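Mandelate racemase/muconate lactonizing enzyme family protein (Roseovarius nubinhibens ISM, PDB 3U4F) probably acts as a magnesium-dependent hydro-lyase or related enzyme of the enolase superfamily, with a TIM-barrel domain that binds the metal. Local coordinates at residues E238-K243 with I269-V274. Sequence-based numbering, arbitrary orientation.
Sequences ELEQTK and IDMRAV
Lys243 reaches across to the turn that ends helix 262-270 and gives an N-H to Met271 O, with NZ and O 2.8 Å apart. The ammonium lies in the carbonyl plane, at a C=O...N angle of 156°. Lysine is long enough to do two jobs: its nearly straight chain, CG anti to the backbone N (chi1 -176°), lays methylenes along Met271, present as selenomethionine, and a bend at chi4 (78°) turns NZ to the oxygen. Packing is tightest here: Lys243 CD meets Met271 CE at 3.5 Å. A long, flexible methionine suits this place, for Met271 SE also lies 3.8 Å from CB of Leu239, a buried apolar partner. Next along the chain, small Ala273 lets the backbones close in, its CA 4.0 Å from that of Lys243. Branched Thr242 and Val274 present methyls to each other, CG2 to CG1 at 3.7 Å. With Lys243 cut back to an alanine, Met271 O would probably lose this donor and Met271 CE be less confined where CD now packs. The solvent side is looser: exposed Glu240 offers just its CG to Met271 CE, and the Arg272 guanidinium leads away to bond Ile269 O within its own Schellman turn. Ser246, a magnesium ligand further along helix 239-248, hydrogen-bonds Ala273 O. The contact thus joins the starting turn of helix 239-248 to the end of helix 262-270, successive helices of the barrel domain, just before strand 276-277.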
loop_
_atom_site.group_PDB
_atom_site.type_symbol
_atom_site.label_atom_id
_atom_site.label_comp_id
_atom_site.label_asym_id
_atom_site.label_seq_id
_atom_site.Cartn_x
_atom_site.Cartn_y
_atom_site.Cartn_z
ATOM N N GLU A 238 8.753 -5.002 10.421
ATOM C CA GLU A 238 8.863 -5.177 11.889
ATOM C C GLU A 238 9.921 -4.230 12.464
ATOM O O GLU A 238 11.069 -4.614 12.674
ATOM C CB GLU A 238 9.187 -6.637 12.249
ATOM C CG GLU A 238 8.103 -7.641 11.838
ATOM C CD GLU A 238 6.815 -7.532 12.672
ATOM O OE1 GLU A 238 6.753 -6.740 13.651
ATOM O OE2 GLU A 238 5.834 -8.233 12.325
ATOM N N LEU A 239 9.533 -2.984 12.702
ATOM C CA LEU A 239 10.531 -1.962 13.047
ATOM C C LEU A 239 11.206 -2.277 14.385
ATOM O O LEU A 239 12.382 -2.001 14.569
ATOM C CB LEU A 239 9.908 -0.566 13.102
ATOM C CG LEU A 239 9.256 0.017 11.831
ATOM C CD1 LEU A 239 8.660 1.364 12.158
ATOM C CD2 LEU A 239 10.294 0.195 10.761
ATOM N N GLU A 240 10.474 -2.876 15.316
ATOM C CA GLU A 240 11.086 -3.169 16.620
ATOM C C GLU A 240 12.140 -4.248 16.534
ATOM O O GLU A 240 13.087 -4.221 17.310
ATOM C CB GLU A 240 10.044 -3.497 17.678
ATOM C CG GLU A 240 9.372 -2.289 18.243
ATOM C CD GLU A 240 8.356 -2.675 19.300
ATOM O OE1 GLU A 240 7.530 -3.589 19.019
ATOM O OE2 GLU A 240 8.395 -2.096 20.410
ATOM N N GLN A 241 12.002 -5.182 15.589
ATOM C CA GLN A 241 13.053 -6.196 15.362
ATOM C C GLN A 241 14.335 -5.541 14.857
ATOM O O GLN A 241 15.448 -5.800 15.363
ATOM C CB GLN A 241 12.585 -7.271 14.385
ATOM C CG GLN A 241 11.423 -8.156 14.901
ATOM C CD GLN A 241 11.059 -9.275 13.947
ATOM O OE1 GLN A 241 11.837 -9.640 13.076
ATOM N NE2 GLN A 241 9.863 -9.829 14.107
ATOM N N THR A 242 14.181 -4.687 13.846
ATOM C CA THR A 242 15.343 -3.987 13.280
ATOM C C THR A 242 16.046 -3.115 14.339
ATOM O O THR A 242 17.267 -3.087 14.409
ATOM C CB THR A 242 14.905 -3.139 12.071
ATOM O OG1 THR A 242 14.255 -4.007 11.122
ATOM C CG2 THR A 242 16.114 -2.464 11.418
ATOM N N LYS A 243 15.267 -2.414 15.162
ATOM C CA LYS A 243 15.846 -1.621 16.258
ATOM C C LYS A 243 16.666 -2.487 17.228
ATOM O O LYS A 243 17.779 -2.125 17.625
ATOM C CB LYS A 243 14.734 -0.906 17.007
ATOM C CG LYS A 243 15.196 0.041 18.115
ATOM C CD LYS A 243 13.991 0.772 18.683
ATOM C CE LYS A 243 14.210 1.275 20.107
ATOM N NZ LYS A 243 15.025 2.504 20.060
ATOM N N ILE A 269 12.353 6.767 12.175
ATOM C CA ILE A 269 13.435 7.719 12.474
ATOM C C ILE A 269 13.373 8.155 13.951
ATOM O O ILE A 269 14.414 8.226 14.619
ATOM C CB ILE A 269 13.424 8.904 11.473
ATOM C CG1 ILE A 269 13.841 8.401 10.073
ATOM C CG2 ILE A 269 14.308 10.075 11.958
ATOM C CD1 ILE A 269 13.638 9.395 8.927
ATOM N N ASP A 270 12.164 8.432 14.443
ATOM C CA ASP A 270 11.950 8.865 15.843
ATOM C C ASP A 270 12.436 7.804 16.849
ATOM O O ASP A 270 12.990 8.141 17.901
ATOM C CB ASP A 270 10.466 9.147 16.098
ATOM C CG ASP A 270 10.007 10.524 15.587
ATOM O OD1 ASP A 270 10.813 11.313 15.020
ATOM O OD2 ASP A 270 8.806 10.812 15.764
HETATM N N MSE A 271 12.262 6.526 16.521
HETATM C CA MSE A 271 12.729 5.443 17.396
HETATM C C MSE A 271 14.170 5.018 17.123
HETATM O O MSE A 271 14.688 4.130 17.804
HETATM C CB MSE A 271 11.798 4.230 17.279
HETATM C CG MSE A 271 11.934 3.534 15.973
HETATM SE SE MSE A 271 10.452 2.275 15.632
HETATM C CE MSE A 271 11.211 0.871 16.619
ATOM N N ARG A 272 14.799 5.646 16.130
ATOM C CA ARG A 272 16.164 5.312 15.674
ATOM C C ARG A 272 16.353 3.840 15.398
ATOM O O ARG A 272 17.263 3.193 15.940
ATOM C CB ARG A 272 17.229 5.760 16.675
ATOM C CG ARG A 272 17.694 7.182 16.473
ATOM C CD ARG A 272 16.911 8.039 17.381
ATOM N NE ARG A 272 17.357 9.428 17.395
ATOM C CZ ARG A 272 16.665 10.444 16.888
ATOM N NH1 ARG A 272 15.501 10.228 16.280
ATOM N NH2 ARG A 272 17.145 11.682 17.000
ATOM N N ALA A 273 15.477 3.297 14.570
ATOM C CA ALA A 273 15.484 1.888 14.323
ATOM C C ALA A 273 16.670 1.492 13.426
ATOM O O ALA A 273 17.112 0.354 13.465
ATOM C CB ALA A 273 14.178 1.474 13.687
ATOM N N VAL A 274 17.145 2.423 12.588
ATOM C CA VAL A 274 18.293 2.173 11.728
ATOM C C VAL A 274 19.319 3.312 11.886
ATOM O O VAL A 274 18.976 4.402 12.348
ATOM C CB VAL A 274 17.924 2.033 10.204
ATOM C CG1 VAL A 274 17.044 0.816 9.938
ATOM C CG2 VAL A 274 17.223 3.285 9.697
#